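M32 carboxypeptidase (Pyrococcus furiosus, PDB 1KA2) removes amino acids one after another from the C-terminus of peptides with broad specificity, as a cobalt-binding metallocarboxypeptidase of the M32 family. Local coordinates at residues 6-9 and 10-14; 77-80 and 81-85. All coordinates share one frame; numbering follows the deposited sequence.

Interaction 1: residues 6-9 and 10-14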
loop_
_atom_site.group_PDB
_atom_site.type_symbol
_atom_site.label_atom_id
_atom_site.label_comp_id
_atom_site.label_asym_id
_atom_site.label_seq_id
_atom_site.Cartn_x
_atom_site.Cartn_y
_atom_site.Cartn_z
ATOM N N GLN A 6 -6.371 -30.774 10.315
ATOM C CA GLN A 6 -7.192 -31.924 9.940
ATOM C C GLN A 6 -8.664 -31.808 10.323
ATOM O O GLN A 6 -9.545 -32.050 9.503
ATOM C CB GLN A 6 -6.608 -33.193 10.576
ATOM C CG GLN A 6 -6.178 -33.008 12.031
ATOM C CD GLN A 6 -6.075 -34.317 12.797
ATOM O OE1 GLN A 6 -7.083 -34.988 13.036
ATOM N NE2 GLN A 6 -4.854 -34.689 13.186
ATOM N N ASN A 7 -8.925 -31.445 11.572
ATOM C CA ASN A 7 -10.293 -31.325 12.052
ATOM C C ASN A 7 -11.192 -30.457 11.176
ATOM O O ASN A 7 -10.820 -29.356 10.768
ATOM C CB ASN A 7 -10.319 -30.779 13.472
ATOM C CG ASN A 7 -11.725 -30.663 14.006
ATOM O OD1 ASN A 7 -12.381 -31.670 14.266
ATOM N ND2 ASN A 7 -12.209 -29.436 14.152
ATOM N N GLU A 8 -12.390 -30.966 10.916
ATOM C CA GLU A 8 -13.380 -30.289 10.093
ATOM C C GLU A 8 -13.856 -28.963 10.687
ATOM O O GLU A 8 -14.021 -27.986 9.961
ATOM C CB GLU A 8 -14.571 -31.218 9.877
ATOM C CG GLU A 8 -15.675 -30.647 9.015
ATOM C CD GLU A 8 -15.168 -30.132 7.692
ATOM O OE1 GLU A 8 -14.210 -30.724 7.148
ATOM O OE2 GLU A 8 -15.739 -29.142 7.190
ATOM N N THR A 9 -14.088 -28.929 11.998
ATOM C CA THR A 9 -14.541 -27.701 12.647
ATOM C C THR A 9 -13.438 -26.656 12.539
ATOM O O THR A 9 -13.707 -25.475 12.337
ATOM C CB THR A 9 -14.892 -27.929 14.146
ATOM O OG1 THR A 9 -16.115 -28.668 14.237
ATOM C CG2 THR A 9 -15.055 -26.604 14.873
ATOM N N ILE A 10 -12.196 -27.112 12.666
ATOM C CA ILE A 10 -11.031 -26.241 12.569
ATOM C C ILE A 10 -10.921 -25.666 11.144
ATOM O O ILE A 10 -10.618 -24.490 10.974
ATOM C CB ILE A 10 -9.742 -27.016 12.921
ATOM C CG1 ILE A 10 -9.800 -27.508 14.374
ATOM C CG2 ILE A 10 -8.523 -26.134 12.712
ATOM C CD1 ILE A 10 -9.700 -26.427 15.427
ATOM N N LYS A 11 -11.181 -26.485 10.128
ATOM C CA LYS A 11 -11.105 -26.011 8.746
ATOM C C LYS A 11 -12.179 -24.977 8.441
ATOM O O LYS A 11 -11.925 -24.016 7.719
ATOM C CB LYS A 11 -11.274 -27.155 7.744
ATOM C CG LYS A 11 -10.176 -28.199 7.692
ATOM C CD LYS A 11 -10.542 -29.212 6.599
ATOM C CE LYS A 11 -9.775 -30.509 6.714
ATOM N NZ LYS A 11 -10.287 -31.508 5.729
ATOM N N GLN A 12 -13.388 -25.187 8.959
ATOM C CA GLN A 12 -14.478 -24.248 8.715
ATOM C C GLN A 12 -14.081 -22.902 9.299
ATOM O O GLN A 12 -14.385 -21.856 8.743
ATOM C CB GLN A 12 -15.776 -24.709 9.385
ATOM C CG GLN A 12 -16.219 -26.133 9.076
ATOM C CD GLN A 12 -17.617 -26.420 9.600
ATOM O OE1 GLN A 12 -18.613 -26.022 8.989
ATOM N NE2 GLN A 12 -17.700 -27.090 10.746
ATOM N N ILE A 13 -13.398 -22.945 10.434
ATOM C CA ILE A 13 -12.952 -21.736 11.099
ATOM C C ILE A 13 -11.903 -21.021 10.261
ATOM O O ILE A 13 -12.029 -19.822 9.996
ATOM C CB ILE A 13 -12.369 -22.062 12.492
ATOM C CG1 ILE A 13 -13.501 -22.476 13.436
ATOM C CG2 ILE A 13 -11.603 -20.861 13.038
ATOM C CD1 ILE A 13 -13.026 -22.939 14.806
ATOM N N LEU A 14 -10.881 -21.756 9.832
ATOM C CA LEU A 14 -9.810 -21.176 9.030
ATOM C C LEU A 14 -10.313 -20.554 7.732
ATOM O O LEU A 14 -9.764 -19.551 7.274
ATOM C CB LEU A 14 -8.730 -22.225 8.730
ATOM C CG LEU A 14 -7.978 -22.772 9.947
ATOM C CD1 LEU A 14 -6.859 -23.707 9.492
ATOM C CD2 LEU A 14 -7.412 -21.617 10.777
#
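Lys11 N donates to Asn7 O at 3.0 Å, the bond that closes the first turn of helix 8-36 behind the N-cap residue Asn7. Two more of the same i to i+4 kind follow, Gln12 N to Glu8 O and Ile13 N to Thr9 O, the latter longer at 3.2 Å. The tight side of this turn holds Asn7, Thr9, Ile10 and Ile13. Ile10 crosses the Asn7 side chain at about a right angle, its CG1 lying 3.4 Å from Asn7 CB. One turn on, Ile13 CG1 sits 3.2 Å from Thr9 O, and its CD1 reaches Thr9 CG2 at 4.2 Å. Helix 81-99 covers this face through Ile86 and Leu90, while Leu69 and Ala73 of helix 64-74 close over Thr9 and Ile13. The other side is looser and faces solvent. There Lys11, with CG turned away from its own carbonyl carbon (chi1 -67°), runs out extended along the N-terminal residues until CE lies 3.2 Å from Gln6 O. Glu8 bends at chi2 (53°), which brings OE2 to 3.6 Å from Gln12 CG and leaves OE1 4.2 Å from Lys11 NZ, beyond a salt bridge. The chemistry thus implies a helix start held by its own backbone bonds and by packing against helices 64-74 and 81-99, with Glu8 and Lys11 probably adding no more than a weak electrostatic attraction.

Interaction 2: residues 77-80 and 81-85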
loop_
_atom_site.group_PDB
_atom_site.type_symbol
_atom_site.label_atom_id
_atom_site.label_comp_id
_atom_site.label_asym_id
_atom_site.label_seq_id
_atom_site.Cartn_x
_atom_site.Cartn_y
_atom_site.Cartn_z
ATOM N N GLU A 77 -11.797 -32.703 21.911
ATOM C CA GLU A 77 -10.609 -33.232 22.658
ATOM C C GLU A 77 -9.651 -34.068 21.788
ATOM O O GLU A 77 -8.659 -34.624 22.285
ATOM C CB GLU A 77 -11.085 -34.154 23.780
ATOM C CG GLU A 77 -12.211 -33.534 24.602
ATOM C CD GLU A 77 -12.473 -34.276 25.909
ATOM O OE1 GLU A 77 -12.927 -35.481 25.882
ATOM O OE2 GLU A 77 -12.243 -33.694 27.035
ATOM N N ASN A 78 -9.981 -34.080 20.548
ATOM C CA ASN A 78 -9.345 -34.870 19.495
ATOM C C ASN A 78 -8.161 -34.106 18.840
ATOM O O ASN A 78 -7.270 -34.708 18.211
ATOM C CB ASN A 78 -10.496 -35.046 18.508
ATOM C CG ASN A 78 -10.330 -36.074 17.421
ATOM O OD1 ASN A 78 -10.189 -37.252 17.708
ATOM N ND2 ASN A 78 -10.376 -35.676 16.165
ATOM N N LEU A 79 -8.205 -32.808 19.042
ATOM C CA LEU A 79 -7.340 -31.820 18.371
ATOM C C LEU A 79 -5.849 -31.777 18.760
ATOM O O LEU A 79 -5.488 -31.872 19.940
ATOM C CB LEU A 79 -7.873 -30.409 18.641
ATOM C CG LEU A 79 -9.352 -30.252 18.270
ATOM C CD1 LEU A 79 -9.955 -28.933 18.758
ATOM C CD2 LEU A 79 -9.595 -30.283 16.759
ATOM N N ASN A 80 -4.990 -31.612 17.750
ATOM C CA ASN A 80 -3.544 -31.525 17.975
ATOM C C ASN A 80 -3.197 -30.141 18.520
ATOM O O ASN A 80 -4.071 -29.281 18.649
ATOM C CB ASN A 80 -2.775 -31.780 16.671
ATOM C CG ASN A 80 -3.216 -30.861 15.536
ATOM O OD1 ASN A 80 -3.176 -29.640 15.664
ATOM N ND2 ASN A 80 -3.641 -31.449 14.424
ATOM N N GLU A 81 -1.921 -29.924 18.824
ATOM C CA GLU A 81 -1.467 -28.648 19.369
ATOM C C GLU A 81 -1.746 -27.454 18.446
ATOM O O GLU A 81 -2.161 -26.381 18.898
ATOM C CB GLU A 81 0.030 -28.730 19.686
ATOM C CG GLU A 81 0.899 -29.046 18.477
ATOM C CD GLU A 81 1.830 -30.217 18.720
ATOM O OE1 GLU A 81 2.661 -30.133 19.652
ATOM O OE2 GLU A 81 1.729 -31.221 17.979
ATOM N N TYR A 82 -1.532 -27.652 17.150
ATOM C CA TYR A 82 -1.751 -26.595 16.169
ATOM C C TYR A 82 -3.207 -26.145 16.130
ATOM O O TYR A 82 -3.501 -24.962 16.302
ATOM C CB TYR A 82 -1.313 -27.071 14.785
ATOM C CG TYR A 82 0.093 -27.621 14.771
ATOM C CD1 TYR A 82 0.328 -28.996 14.826
ATOM C CD2 TYR A 82 1.191 -26.766 14.737
ATOM C CE1 TYR A 82 1.631 -29.505 14.849
ATOM C CE2 TYR A 82 2.492 -27.261 14.759
ATOM C CZ TYR A 82 2.702 -28.628 14.814
ATOM O OH TYR A 82 3.982 -29.112 14.841
ATOM N N GLU A 83 -4.113 -27.089 15.901
ATOM C CA GLU A 83 -5.538 -26.779 15.856
ATOM C C GLU A 83 -5.960 -26.186 17.199
ATOM O O GLU A 83 -6.868 -25.361 17.267
ATOM C CB GLU A 83 -6.347 -28.044 15.591
ATOM C CG GLU A 83 -5.876 -28.851 14.395
ATOM C CD GLU A 83 -6.587 -30.187 14.287
ATOM O OE1 GLU A 83 -6.516 -30.975 15.254
ATOM O OE2 GLU A 83 -7.218 -30.448 13.240
ATOM N N ARG A 84 -5.296 -26.614 18.267
ATOM C CA ARG A 84 -5.610 -26.117 19.599
ATOM C C ARG A 84 -5.149 -24.671 19.694
ATOM O O ARG A 84 -5.831 -23.827 20.280
ATOM C CB ARG A 84 -4.889 -26.955 20.654
ATOM C CG ARG A 84 -5.488 -26.864 22.046
ATOM C CD ARG A 84 -4.607 -27.600 23.046
ATOM N NE ARG A 84 -4.277 -28.942 22.572
ATOM C CZ ARG A 84 -3.320 -29.706 23.089
ATOM N NH1 ARG A 84 -2.590 -29.263 24.109
ATOM N NH2 ARG A 84 -3.082 -30.908 22.574
ATOM N N GLY A 85 -3.986 -24.393 19.110
ATOM C CA GLY A 85 -3.447 -23.046 19.132
ATOM C C GLY A 85 -4.418 -22.092 18.482
ATOM O O GLY A 85 -4.584 -20.953 18.926
#
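From an extended Leu79 and Asn80 the chain turns into helix 81-99, whose first turn Arg84 N closes by donating to Asn80 O at 3.0 Å. Asn80 and Glu83 then bond reciprocally. With CG set between its backbone N and carbonyl carbon (chi1 54°), Asn80 swings OD1 over the helix end, where it accepts from Glu83 N at 2.7 Å in a nearly straight bond (173°). In return, Glu83 OE1 takes the Asn80 N-H at 3.0 Å with its anti lone pair. The carboxylate and amide planes lie 25° apart. Glu83 OE2 binds the backbone N of Gln6 and Asn7, and Asn80 ND2 is held by Val4 O, so both polar ends have partners in the N-terminal segment. Leu79 lays CD2 against the carboxylate, 3.5 Å from Glu83 OE1. Arg84 brings its guanidinium edge toward Leu79 O, with NH2 3.7 Å away. Were Glu83 an alanine, the N-H groups of Asn80, Gln6 and Asn7 would probably lose their carboxylate acceptor, and a gap would open beside Leu79. Reciprocal bonding of this kind, N-cap side chain to N3 backbone and N3 side chain to N-cap backbone, defines the capping box of a helix N terminus.

How the interactions relate
Following the chain from the N terminus, interaction 1 comes first, where the leading residues enter helix 8-36. After that helix the chain runs through helices 43-61 and 64-74, and interaction 2 then opens in the loop leading to helix 81-99. The two are in series, neither nested nor crossed, and each closes only a local turn. The centres of interaction 1 and interaction 2 lie about 11 Å apart. The Glu83 carboxylate of interaction 2 reaches the backbone at the head of interaction 1, and Asn7 CB packs on Leu79 CD2 and Ile10 CD1 on Glu83 O. Two helix N termini are thereby tied together, away from the metal site.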